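Local coordinates for protein putative xanthine dehydrogenase YAGS fad-binding subunit (Escherichia coli, PDB 5G5G) that probably oxidises aldehydes as the large subunit of a periplasmic aldehyde oxidase, holding a molybdenum centre with its pterin cytosine dinucleotide cofactor, at residues G167-A172 with H288-A293; A172-D177 with D366-K371; A178-P183 with R713-P718; G297-I302 with V377-L382. One frame throughout, in Å; residues are numbered along the deposited sequence. Where two conformers were deposited one is given.

Interaction 1. Residues G167-A172 with H288-A293; sequences GAFTSA and HLRIGA
Phe169, on helix 165-171, and Arg290, on strand 285-293, supply just over half of the 247 Å² buried here. The Phe169 ring reaches the strand because CG stands anti to the backbone N (chi1 -174°). Arg290 NE lies over one face of the ring, displaced toward the rim, and Arg290 CZ is 4.7 Å from the centroid of the Phe169 ring, 26° off its normal. This is an off-centre cation-pi contact; with the two planes 58° apart it is not a parallel stack. The nearest atoms are Phe169 CE2 and Arg290 NH2, at 3.7 Å. At the ring edge, Phe169 CE1 meets Ile291 N at 3.8 Å.

Ala172, just past the helix, points its CB toward the strand and rests 3.8 Å from Gly292 CA and 3.5 Å from Ala293 O. The fit leaves no place for a side chain on Gly292: a beta carbon modelled there would collide with Ala172 CB. Replacing Phe169 with an alanine would probably open a gap beside Ile291 N and Gly292 and leave the Arg290 guanidinium without its aromatic partner.

Lys175 makes a second cation-pi contact with the same ring, and Arg290 NE forms a long, weak ion pair with Asp177. With no hydrogen bond between the two segments, the contact rests on van der Waals packing, probably helped by attraction between the guanidinium charge and the ring electrons.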
loop_
_atom_site.group_PDB
_atom_site.type_symbol
_atom_site.label_atom_id
_atom_site.label_comp_id
_atom_site.label_asym_id
_atom_site.label_seq_id
_atom_site.Cartn_x
_atom_site.Cartn_y
_atom_site.Cartn_z
ATOM N N GLY C 167 22.273 36.257 -13.817
ATOM C CA GLY C 167 23.333 37.111 -13.334
ATOM C C GLY C 167 23.790 36.753 -11.945
ATOM O O GLY C 167 25.003 36.701 -11.688
ATOM N N ALA C 168 22.837 36.512 -11.051
ATOM C CA ALA C 168 23.137 36.270 -9.653
ATOM C C ALA C 168 23.822 34.896 -9.507
ATOM O O ALA C 168 24.679 34.711 -8.672
ATOM C CB ALA C 168 21.868 36.338 -8.799
ATOM N N PHE C 169 23.402 33.948 -10.316
ATOM C CA PHE C 169 23.961 32.585 -10.247
ATOM C C PHE C 169 25.438 32.635 -10.627
ATOM O O PHE C 169 26.273 32.049 -9.935
ATOM C CB PHE C 169 23.242 31.634 -11.189
ATOM C CG PHE C 169 23.687 30.202 -11.045
ATOM C CD1 PHE C 169 23.316 29.436 -9.963
ATOM C CD2 PHE C 169 24.564 29.640 -11.999
ATOM C CE1 PHE C 169 23.709 28.110 -9.859
ATOM C CE2 PHE C 169 24.959 28.314 -11.895
ATOM C CZ PHE C 169 24.501 27.528 -10.847
ATOM N N THR C 170 25.737 33.385 -11.681
ATOM C CA THR C 170 27.117 33.601 -12.132
ATOM C C THR C 170 27.942 34.237 -11.017
ATOM O O THR C 170 29.083 33.828 -10.763
ATOM C CB THR C 170 27.138 34.452 -13.413
ATOM O OG1 THR C 170 26.516 33.704 -14.468
ATOM C CG2 THR C 170 28.588 34.832 -13.796
ATOM N N SER C 171 27.363 35.234 -10.344
ATOM C CA SER C 171 28.067 35.996 -9.298
ATOM C C SER C 171 28.258 35.220 -7.986
ATOM O O SER C 171 29.070 35.576 -7.143
ATOM C CB SER C 171 27.294 37.282 -8.988
ATOM O OG SER C 171 27.271 38.128 -10.147
ATOM N N ALA C 172 27.437 34.224 -7.753
ATOM C CA ALA C 172 27.408 33.537 -6.472
ATOM C C ALA C 172 28.756 32.885 -6.126
ATOM O O ALA C 172 29.415 32.363 -7.011
ATOM C CB ALA C 172 26.319 32.487 -6.466
ATOM N N HIS C 288 15.369 20.047 -12.471
ATOM C CA HIS C 288 16.688 20.680 -12.600
ATOM C C HIS C 288 16.749 21.857 -11.624
ATOM O O HIS C 288 15.948 22.794 -11.741
ATOM C CB HIS C 288 16.885 21.114 -14.047
ATOM C CG HIS C 288 18.254 21.623 -14.338
ATOM N ND1 HIS C 288 18.518 22.478 -15.384
ATOM C CD2 HIS C 288 19.432 21.417 -13.713
ATOM C CE1 HIS C 288 19.817 22.760 -15.401
ATOM N NE2 HIS C 288 20.392 22.122 -14.395
ATOM N N LEU C 289 17.697 21.805 -10.683
ATOM C CA LEU C 289 17.845 22.801 -9.628
ATOM C C LEU C 289 19.214 23.451 -9.722
ATOM O O LEU C 289 20.240 22.748 -9.752
ATOM C CB LEU C 289 17.683 22.142 -8.266
ATOM C CG LEU C 289 16.226 22.042 -7.839
ATOM C CD1 LEU C 289 16.048 20.985 -6.762
ATOM C CD2 LEU C 289 15.731 23.369 -7.307
ATOM N N ARG C 290 19.217 24.781 -9.771
ATOM C CA ARG C 290 20.449 25.561 -9.794
ATOM C C ARG C 290 20.306 26.577 -8.650
ATOM O O ARG C 290 19.388 27.425 -8.676
ATOM C CB ARG C 290 20.642 26.239 -11.133
ATOM C CG ARG C 290 20.630 25.247 -12.299
ATOM C CD ARG C 290 20.461 26.002 -13.594
ATOM N NE ARG C 290 21.693 26.597 -13.955
ATOM C CZ ARG C 290 21.847 27.615 -14.826
ATOM N NH1 ARG C 290 20.785 28.210 -15.426
ATOM N NH2 ARG C 290 23.076 28.047 -15.106
ATOM N N ILE C 291 21.154 26.450 -7.634
ATOM C CA ILE C 291 21.080 27.311 -6.451
ATOM C C ILE C 291 22.451 27.866 -6.132
ATOM O O ILE C 291 23.410 27.138 -6.055
ATOM C CB ILE C 291 20.542 26.587 -5.209
ATOM C CG1 ILE C 291 19.360 25.668 -5.605
ATOM C CG2 ILE C 291 20.143 27.608 -4.154
ATOM C CD1 ILE C 291 18.732 24.878 -4.475
ATOM N N GLY C 292 22.509 29.184 -5.914
ATOM C CA GLY C 292 23.733 29.845 -5.523
ATOM C C GLY C 292 23.583 30.663 -4.279
ATOM O O GLY C 292 22.488 31.205 -4.017
ATOM N N ALA C 293 24.678 30.754 -3.527
ATOM C CA ALA C 293 24.736 31.532 -2.294
ATOM C C ALA C 293 25.981 32.406 -2.266
ATOM O O ALA C 293 26.949 32.174 -2.990
ATOM C CB ALA C 293 24.761 30.593 -1.088
#

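Interaction 2. Residues A172-D177 with D366-K371; sequences AAVKID and DELAEK
Val174 and Ile176 meet Leu368 and Lys371 where helix 354-372 packs on the outermost strand, 174-182, of a five-stranded mixed sheet, a helix-on-sheet layer in the molybdopterin-binding region. The short strand and helix segments run roughly antiparallel, at 148°, with axes 8.0 Å apart at closest approach. Ile176 leads with its CG2 branch, which sits 3.9 Å from Leu368 CA and also touches the CB atoms of Leu368 and Glu367. Its other branch, CG1, lies between the backbone N and the carbonyl carbon (chi1 64°), leaving CG2 as the branch that meets the helix.

Val174 CG2 is 4.0 Å from Leu368 CD1 and only 3.6 Å from Lys371 CG, the valine and lysine side chains sliding past each other in opposite directions. Leu368 CD1 also presses on the strand backbone, 3.8 Å from Lys175 CA. The aliphatic part of Lys371 thus packs along the strand before its ammonium group donates to a main-chain oxygen: Lys371 NZ is 2.8 Å from Lys175 O, and the C=O...N angle of 162° puts the donor nearly in line with the carbonyl. Lys175 itself has its CB directed away from the helix, and its NZ bonds Ala172 O at 2.9 Å.

Beyond the segments, Glu367 sends its carboxylate to Tyr180 and Arg715. Val174 and Ile176 hydrogen-bond through their backbones to Ala293 and Ile291 of strand 285-293, with a classic bulge where Ala173 and Val174 both face Ala293, while Leu368 also touches Ile291 and Phe379 of helix 376-382.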
loop_
_atom_site.group_PDB
_atom_site.type_symbol
_atom_site.label_atom_id
_atom_site.label_comp_id
_atom_site.label_asym_id
_atom_site.label_seq_id
_atom_site.Cartn_x
_atom_site.Cartn_y
_atom_site.Cartn_z
ATOM N N ALA C 172 27.437 34.224 -7.753
ATOM C CA ALA C 172 27.408 33.537 -6.472
ATOM C C ALA C 172 28.756 32.885 -6.126
ATOM O O ALA C 172 29.415 32.363 -7.011
ATOM C CB ALA C 172 26.319 32.487 -6.466
ATOM N N ALA C 173 29.119 32.955 -4.842
ATOM C CA ALA C 173 30.365 32.380 -4.328
ATOM C C ALA C 173 30.350 30.882 -4.327
ATOM O O ALA C 173 31.379 30.258 -4.507
ATOM C CB ALA C 173 30.650 32.880 -2.903
ATOM N N VAL C 174 29.192 30.284 -4.122
ATOM C CA VAL C 174 29.125 28.829 -4.022
ATOM C C VAL C 174 27.817 28.435 -4.643
ATOM O O VAL C 174 26.816 29.138 -4.454
ATOM C CB VAL C 174 29.246 28.354 -2.558
ATOM C CG1 VAL C 174 28.179 28.928 -1.668
ATOM C CG2 VAL C 174 29.145 26.855 -2.449
ATOM N N LYS C 175 27.824 27.381 -5.449
ATOM C CA LYS C 175 26.610 27.010 -6.114
ATOM C C LYS C 175 26.537 25.557 -6.496
ATOM O O LYS C 175 27.554 24.890 -6.567
ATOM C CB LYS C 175 26.423 27.854 -7.365
ATOM C CG LYS C 175 27.436 27.578 -8.463
ATOM C CD LYS C 175 27.705 28.750 -9.382
ATOM C CE LYS C 175 28.607 29.783 -8.707
ATOM N NZ LYS C 175 28.900 31.015 -9.483
ATOM N N ILE C 176 25.315 25.099 -6.728
ATOM C CA ILE C 176 25.072 23.726 -7.241
ATOM C C ILE C 176 24.193 23.777 -8.480
ATOM O O ILE C 176 23.450 24.740 -8.667
ATOM C CB ILE C 176 24.453 22.758 -6.180
ATOM C CG1 ILE C 176 23.073 23.221 -5.745
ATOM C CG2 ILE C 176 25.356 22.615 -4.963
ATOM C CD1 ILE C 176 21.939 22.615 -6.572
ATOM N N ASP C 177 24.354 22.763 -9.336
ATOM C CA ASP C 177 23.534 22.547 -10.544
ATOM C C ASP C 177 23.358 21.036 -10.617
ATOM O O ASP C 177 24.332 20.330 -10.852
ATOM C CB ASP C 177 24.235 23.081 -11.798
ATOM C CG ASP C 177 23.428 22.877 -13.080
ATOM O OD1 ASP C 177 22.719 21.895 -13.182
ATOM O OD2 ASP C 177 23.539 23.681 -14.034
ATOM N N ASP C 366 20.875 20.276 0.907
ATOM C CA ASP C 366 21.914 19.515 1.609
ATOM C C ASP C 366 23.229 19.616 0.835
ATOM O O ASP C 366 24.288 19.809 1.445
ATOM C CB ASP C 366 21.507 18.063 1.802
ATOM C CG ASP C 366 22.284 17.386 2.926
ATOM O OD1 ASP C 366 22.167 17.820 4.085
ATOM O OD2 ASP C 366 22.985 16.401 2.642
ATOM N N GLU C 367 23.177 19.498 -0.495
ATOM C CA GLU C 367 24.402 19.640 -1.327
ATOM C C GLU C 367 25.024 21.028 -1.236
ATOM O O GLU C 367 26.246 21.159 -1.118
ATOM C CB GLU C 367 24.160 19.276 -2.794
ATOM C CG GLU C 367 23.680 17.819 -2.998
ATOM C CD GLU C 367 23.708 17.365 -4.442
ATOM O OE1 GLU C 367 24.791 17.531 -5.031
ATOM O OE2 GLU C 367 22.674 16.868 -4.942
ATOM N N LEU C 368 24.170 22.066 -1.285
ATOM C CA LEU C 368 24.672 23.415 -1.216
ATOM C C LEU C 368 25.258 23.736 0.151
ATOM O O LEU C 368 26.311 24.329 0.235
ATOM C CB LEU C 368 23.595 24.418 -1.630
ATOM C CG LEU C 368 24.033 25.878 -1.721
ATOM C CD1 LEU C 368 25.187 26.150 -2.691
ATOM C CD2 LEU C 368 22.813 26.719 -2.078
ATOM N N ALA C 369 24.597 23.281 1.223
ATOM C CA ALA C 369 25.083 23.508 2.584
ATOM C C ALA C 369 26.476 22.850 2.766
ATOM O O ALA C 369 27.399 23.447 3.313
ATOM C CB ALA C 369 24.081 22.969 3.606
ATOM N N GLU C 370 26.621 21.651 2.234
ATOM C CA GLU C 370 27.866 20.913 2.314
ATOM C C GLU C 370 28.966 21.666 1.589
ATOM O O GLU C 370 30.039 21.855 2.109
ATOM C CB GLU C 370 27.679 19.507 1.710
ATOM C CG GLU C 370 28.959 18.708 1.639
ATOM C CD GLU C 370 28.761 17.311 1.119
ATOM O OE1 GLU C 370 27.951 17.125 0.203
ATOM O OE2 GLU C 370 29.433 16.392 1.642
ATOM N N LYS C 371 28.671 22.149 0.393
ATOM C CA LYS C 371 29.631 22.904 -0.390
ATOM C C LYS C 371 30.048 24.198 0.297
ATOM O O LYS C 371 31.242 24.558 0.269
ATOM C CB LYS C 371 29.051 23.204 -1.767
ATOM C CG LYS C 371 30.041 23.433 -2.878
ATOM C CD LYS C 371 29.367 22.860 -4.127
ATOM C CE LYS C 371 29.996 23.389 -5.363
ATOM N NZ LYS C 371 29.304 22.725 -6.513
#

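Interaction 3. Residues A178-P183 with R713-P718; sequences ATYTTP and RVRDYP
Thr181 bridges the backbone of the 713-718 loop in parallel fashion, the touching parts running 17° apart: Thr181 N donates to Arg715 O at 2.9 Å, and Tyr717 N donates to Thr181 O at 3.0 Å with a nearly straight N-H...O angle of 170°. These two bonds hold residues on both sides of Asp716, whose CA lies 4.6 Å from that of Thr181.

Tyr180 turns its CG anti to its carbonyl carbon (chi1 -51°), which sets the ring against the extended aliphatic chain of Arg715. Tyr180 CD2 is 3.5 Å from Arg715 CB, and Tyr180 CE2 is 3.6 Å from Arg715 CD. CE2 also lies at the edge of the guanidinium, near its plane, while Arg713 CB lies over one guanidinium face, toward its rim. Glu367 receives both polar ends, the hydroxyl of Tyr180 and NH2 of Arg715. With an alanine in place of Tyr180, the arm of Arg715 would probably lose the ring it packs against, and Glu367 would lose the tyrosine hydroxyl as a partner.

Thr181 O also lies in the plane of the Tyr717 ring, at its edge. Beside it, a water lies 2.8 Å from Thr181 OG1 and donates to Tyr717 O, tying the threonine side chain to the loop. Pro183 CD packs 4.2 Å from Tyr717 CB, next to the cis peptide that precedes Pro718.

The single parallel bridge adds a short irregular segment alongside strand 174-182, the outermost strand of its sheet within this chain, and so ties the loop after helix 698-710 to the sheet edge.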
loop_
_atom_site.group_PDB
_atom_site.type_symbol
_atom_site.label_atom_id
_atom_site.label_comp_id
_atom_site.label_asym_id
_atom_site.label_seq_id
_atom_site.Cartn_x
_atom_site.Cartn_y
_atom_site.Cartn_z
ATOM N N ALA C 178 22.149 20.553 -10.370
ATOM C CA ALA C 178 21.927 19.125 -10.220
ATOM C C ALA C 178 20.574 18.779 -10.743
ATOM O O ALA C 178 19.692 19.644 -10.758
ATOM C CB ALA C 178 22.024 18.677 -8.764
ATOM N N THR C 179 20.434 17.528 -11.181
ATOM C CA THR C 179 19.187 17.013 -11.737
ATOM C C THR C 179 18.761 15.848 -10.886
ATOM O O THR C 179 19.587 15.035 -10.486
ATOM C CB THR C 179 19.376 16.607 -13.230
ATOM O OG1 THR C 179 19.763 17.775 -13.978
ATOM C CG2 THR C 179 18.136 15.994 -13.873
ATOM N N TYR C 180 17.455 15.753 -10.670
ATOM C CA TYR C 180 16.840 14.740 -9.810
ATOM C C TYR C 180 15.611 14.147 -10.525
ATOM O O TYR C 180 14.959 14.786 -11.342
ATOM C CB TYR C 180 16.394 15.304 -8.454
ATOM C CG TYR C 180 17.464 16.078 -7.742
ATOM C CD1 TYR C 180 17.724 17.421 -8.073
ATOM C CD2 TYR C 180 18.242 15.492 -6.765
ATOM C CE1 TYR C 180 18.731 18.103 -7.428
ATOM C CE2 TYR C 180 19.252 16.183 -6.122
ATOM C CZ TYR C 180 19.484 17.495 -6.449
ATOM O OH TYR C 180 20.536 18.182 -5.885
ATOM N N THR C 181 15.356 12.883 -10.244
ATOM C CA THR C 181 14.139 12.233 -10.740
ATOM C C THR C 181 13.382 11.538 -9.631
ATOM O O THR C 181 13.986 10.987 -8.690
ATOM C CB THR C 181 14.381 11.234 -11.901
ATOM O OG1 THR C 181 15.182 10.131 -11.449
ATOM C CG2 THR C 181 15.096 11.896 -13.027
ATOM N N THR C 182 12.070 11.535 -9.817
ATOM C CA THR C 182 11.118 10.725 -9.021
ATOM C C THR C 182 10.259 9.919 -9.987
ATOM O O THR C 182 9.916 10.394 -11.057
ATOM C CB THR C 182 10.226 11.548 -8.150
ATOM O OG1 THR C 182 9.369 12.390 -8.942
ATOM C CG2 THR C 182 11.061 12.440 -7.253
ATOM N N PRO C 183 9.937 8.687 -9.603
ATOM C CA PRO C 183 9.200 7.816 -10.479
ATOM C C PRO C 183 7.692 8.032 -10.362
ATOM O O PRO C 183 7.193 8.713 -9.428
ATOM C CB PRO C 183 9.569 6.399 -9.912
ATOM C CG PRO C 183 9.671 6.625 -8.465
ATOM C CD PRO C 183 10.253 8.023 -8.329
ATOM N N ARG C 713 25.716 10.150 -3.049
ATOM C CA ARG C 713 24.503 10.878 -3.422
ATOM C C ARG C 713 23.745 10.118 -4.479
ATOM O O ARG C 713 24.334 9.678 -5.471
ATOM C CB ARG C 713 24.830 12.233 -4.004
ATOM C CG ARG C 713 25.438 13.188 -3.033
ATOM C CD ARG C 713 24.385 13.803 -2.145
ATOM N NE ARG C 713 25.030 14.817 -1.320
ATOM C CZ ARG C 713 24.453 15.416 -0.282
ATOM N NH1 ARG C 713 23.232 15.102 0.104
ATOM N NH2 ARG C 713 25.136 16.325 0.388
ATOM N N VAL C 714 22.467 9.879 -4.252
ATOM C CA VAL C 714 21.644 9.245 -5.257
ATOM C C VAL C 714 20.497 10.217 -5.548
ATOM O O VAL C 714 19.708 10.579 -4.648
ATOM C CB VAL C 714 21.077 7.906 -4.747
ATOM C CG1 VAL C 714 20.151 7.275 -5.790
ATOM C CG2 VAL C 714 22.223 6.989 -4.344
ATOM N N ARG C 715 20.379 10.611 -6.810
ATOM C CA ARG C 715 19.417 11.664 -7.165
ATOM C C ARG C 715 18.217 11.158 -7.959
ATOM O O ARG C 715 17.357 11.937 -8.332
ATOM C CB ARG C 715 20.160 12.773 -7.922
ATOM C CG ARG C 715 21.360 13.328 -7.192
ATOM C CD ARG C 715 21.914 14.547 -7.892
ATOM N NE ARG C 715 23.042 15.063 -7.155
ATOM C CZ ARG C 715 24.281 14.586 -7.228
ATOM N NH1 ARG C 715 24.596 13.615 -8.086
ATOM N NH2 ARG C 715 25.232 15.143 -6.494
ATOM N N ASP C 716 18.190 9.860 -8.239
ATOM C CA ASP C 716 17.073 9.186 -8.894
ATOM C C ASP C 716 16.434 8.227 -7.874
ATOM O O ASP C 716 17.017 7.222 -7.473
ATOM C CB ASP C 716 17.479 8.469 -10.200
ATOM C CG ASP C 716 18.510 7.389 -9.990
ATOM O OD1 ASP C 716 19.580 7.724 -9.446
ATOM O OD2 ASP C 716 18.257 6.212 -10.373
ATOM N N TYR C 717 15.263 8.598 -7.400
ATOM C CA TYR C 717 14.562 7.783 -6.399
ATOM C C TYR C 717 13.871 6.588 -7.079
ATOM O O TYR C 717 13.574 6.665 -8.274
ATOM C CB TYR C 717 13.505 8.616 -5.745
ATOM C CG TYR C 717 13.957 9.665 -4.780
ATOM C CD1 TYR C 717 14.223 10.989 -5.208
ATOM C CD2 TYR C 717 14.020 9.386 -3.450
ATOM C CE1 TYR C 717 14.574 11.993 -4.281
ATOM C CE2 TYR C 717 14.306 10.367 -2.517
ATOM C CZ TYR C 717 14.582 11.668 -2.927
ATOM O OH TYR C 717 14.834 12.595 -1.952
ATOM N N PRO C 718 13.584 5.494 -6.349
ATOM C CA PRO C 718 13.959 5.272 -4.956
ATOM C C PRO C 718 15.420 4.864 -4.818
ATOM O O PRO C 718 16.060 4.401 -5.794
ATOM C CB PRO C 718 13.021 4.107 -4.533
ATOM C CG PRO C 718 12.812 3.348 -5.814
ATOM C CD PRO C 718 12.839 4.333 -6.927
HETATM O O HOH W 1 13.322 8.330 -10.439
#

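Interaction 4. Residues G297-I302 with V377-L382; sequences GKITAI and VEFRIL
Phe379 and Ile299 meet with their side chains crossing at about a right angle, Ile299 CG1 lying 4.0 Å from Phe379 CZ and Ile299 CD1 close to CE2. The ring gets there because Phe379 CG is anti to the backbone N (chi1 -173°), which carries it from the helix toward the turn ahead of strand 299-310. Gly297 O approaches the same ring obliquely, 3.1 Å from Phe379 CE1, a close carbon-to-oxygen contact. That oxygen is also hydrogen-bonded to the side chain of Asn383.

Leu382 points its CB toward the turn and sets CD2 3.5 Å from Gly297 C. Lys298 starts out directed away from the helix but bends at chi2, which brings CE back across Leu382, 3.9 Å from Leu382 CG and 3.0 Å from Leu382 O. Gly297 has a positive phi of 91°, where a beta carbon would jam against the preceding carbonyl oxygen; it would also stand tight against Leu382 CD2, so both the turn and the packing call for the bare backbone. No hydrogen bond joins the two segments directly, but Asn383 also accepts one from Ile299 N.

Helix 376-382 therefore backs the turn between strands 285-293 and 299-310. Phe379 is shared with helix 354-372, where it touches Ile365, Leu368 and Ala369, while Ile381 packs on helix 401-412 and Arg380 reaches strand 429-441.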
loop_
_atom_site.group_PDB
_atom_site.type_symbol
_atom_site.label_atom_id
_atom_site.label_comp_id
_atom_site.label_asym_id
_atom_site.label_seq_id
_atom_site.Cartn_x
_atom_site.Cartn_y
_atom_site.Cartn_z
ATOM N N GLY C 297 26.724 32.319 2.984
ATOM C CA GLY C 297 25.774 31.232 2.915
ATOM C C GLY C 297 24.346 31.660 2.681
ATOM O O GLY C 297 23.448 30.798 2.650
ATOM N N LYS C 298 24.125 32.940 2.425
ATOM C CA LYS C 298 22.808 33.449 2.020
ATOM C C LYS C 298 22.562 33.121 0.555
ATOM O O LYS C 298 23.328 33.536 -0.324
ATOM C CB LYS C 298 22.694 34.981 2.191
ATOM C CG LYS C 298 22.582 35.420 3.661
ATOM C CD LYS C 298 21.140 35.251 4.134
ATOM C CE LYS C 298 20.926 35.515 5.613
ATOM N NZ LYS C 298 21.414 36.857 6.000
ATOM N N ILE C 299 21.484 32.394 0.302
ATOM C CA ILE C 299 21.076 32.097 -1.066
ATOM C C ILE C 299 20.779 33.413 -1.753
ATOM O O ILE C 299 20.086 34.261 -1.188
ATOM C CB ILE C 299 19.843 31.184 -1.080
ATOM C CG1 ILE C 299 20.238 29.813 -0.533
ATOM C CG2 ILE C 299 19.239 31.066 -2.482
ATOM C CD1 ILE C 299 19.058 28.903 -0.257
ATOM N N THR C 300 21.302 33.572 -2.957
ATOM C CA THR C 300 21.082 34.724 -3.809
ATOM C C THR C 300 20.382 34.392 -5.132
ATOM O O THR C 300 19.900 35.308 -5.805
ATOM C CB THR C 300 22.408 35.380 -4.152
ATOM O OG1 THR C 300 23.267 34.415 -4.758
ATOM C CG2 THR C 300 23.053 35.935 -2.866
ATOM N N ALA C 301 20.375 33.114 -5.509
ATOM C CA ALA C 301 19.892 32.714 -6.818
ATOM C C ALA C 301 19.279 31.343 -6.726
ATOM O O ALA C 301 19.921 30.421 -6.227
ATOM C CB ALA C 301 21.055 32.737 -7.808
ATOM N N ILE C 302 18.006 31.183 -7.117
ATOM C CA ILE C 302 17.361 29.876 -7.066
ATOM C C ILE C 302 16.540 29.684 -8.328
ATOM O O ILE C 302 15.725 30.523 -8.704
ATOM C CB ILE C 302 16.510 29.656 -5.784
ATOM C CG1 ILE C 302 15.871 28.256 -5.811
ATOM C CG2 ILE C 302 15.439 30.756 -5.582
ATOM C CD1 ILE C 302 15.411 27.858 -4.421
ATOM N N VAL C 377 21.067 22.275 9.037
ATOM C CA VAL C 377 19.989 22.913 9.837
ATOM C C VAL C 377 20.254 24.396 9.879
ATOM O O VAL C 377 19.380 25.176 9.570
ATOM C CB VAL C 377 19.898 22.342 11.261
ATOM C CG1 VAL C 377 18.930 23.159 12.114
ATOM C CG2 VAL C 377 19.532 20.868 11.241
ATOM N N GLU C 378 21.472 24.800 10.248
ATOM C CA GLU C 378 21.821 26.220 10.286
ATOM C C GLU C 378 21.658 26.911 8.933
ATOM O O GLU C 378 21.285 28.075 8.868
ATOM C CB GLU C 378 23.259 26.419 10.774
ATOM C CG GLU C 378 23.430 26.124 12.276
ATOM C CD GLU C 378 22.541 26.993 13.197
ATOM O OE1 GLU C 378 22.174 28.161 12.886
ATOM O OE2 GLU C 378 22.195 26.480 14.269
ATOM N N PHE C 379 21.944 26.167 7.855
ATOM C CA PHE C 379 21.818 26.713 6.523
ATOM C C PHE C 379 20.391 27.109 6.199
ATOM O O PHE C 379 20.169 28.130 5.611
ATOM C CB PHE C 379 22.339 25.710 5.466
ATOM C CG PHE C 379 22.403 26.276 4.080
ATOM C CD1 PHE C 379 23.432 27.130 3.717
ATOM C CD2 PHE C 379 21.452 25.936 3.136
ATOM C CE1 PHE C 379 23.515 27.656 2.439
ATOM C CE2 PHE C 379 21.553 26.425 1.836
ATOM C CZ PHE C 379 22.569 27.284 1.485
ATOM N N ARG C 380 19.435 26.264 6.553
ATOM C CA ARG C 380 18.001 26.564 6.375
ATOM C C ARG C 380 17.568 27.705 7.267
ATOM O O ARG C 380 16.841 28.584 6.822
ATOM C CB ARG C 380 17.154 25.318 6.599
ATOM C CG ARG C 380 17.373 24.249 5.555
ATOM C CD ARG C 380 16.485 23.035 5.857
ATOM N NE ARG C 380 16.529 22.065 4.754
ATOM C CZ ARG C 380 17.537 21.218 4.545
ATOM N NH1 ARG C 380 18.575 21.173 5.369
ATOM N NH2 ARG C 380 17.490 20.366 3.508
ATOM N N ILE C 381 18.070 27.772 8.496
ATOM C CA ILE C 381 17.698 28.857 9.399
ATOM C C ILE C 381 18.185 30.182 8.811
ATOM O O ILE C 381 17.432 31.171 8.802
ATOM C CB ILE C 381 18.222 28.595 10.833
ATOM C CG1 ILE C 381 17.434 27.419 11.444
ATOM C CG2 ILE C 381 18.054 29.838 11.727
ATOM C CD1 ILE C 381 18.068 26.844 12.715
ATOM N N LEU C 382 19.460 30.225 8.376
ATOM C CA LEU C 382 20.020 31.404 7.757
ATOM C C LEU C 382 19.193 31.939 6.591
ATOM O O LEU C 382 19.230 33.136 6.340
ATOM C CB LEU C 382 21.407 31.076 7.242
ATOM C CG LEU C 382 22.345 32.136 6.798
ATOM C CD1 LEU C 382 22.840 32.861 8.058
ATOM C CD2 LEU C 382 23.518 31.511 6.028
#

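Interactions 1 to 4 gather round one mixed sheet, in which strand 285-293 lies between strands 174-182 and 299-310. Interactions 1 and 2 share Ala172 and have centres 9 Å apart; interactions 2 and 4, 10 Å apart, meet through the consecutive helices 354-372 and 376-382. Interaction 3, about 17 Å from the centre of interaction 2, uses the far end of strand 174-182. Along the chain, interactions 1, 2 and 3 cross one another, and interaction 4 falls inside the loop closed by interaction 3. Helices of the cofactor-binding region and a loop from near the C-terminus thus pack against the same sheet.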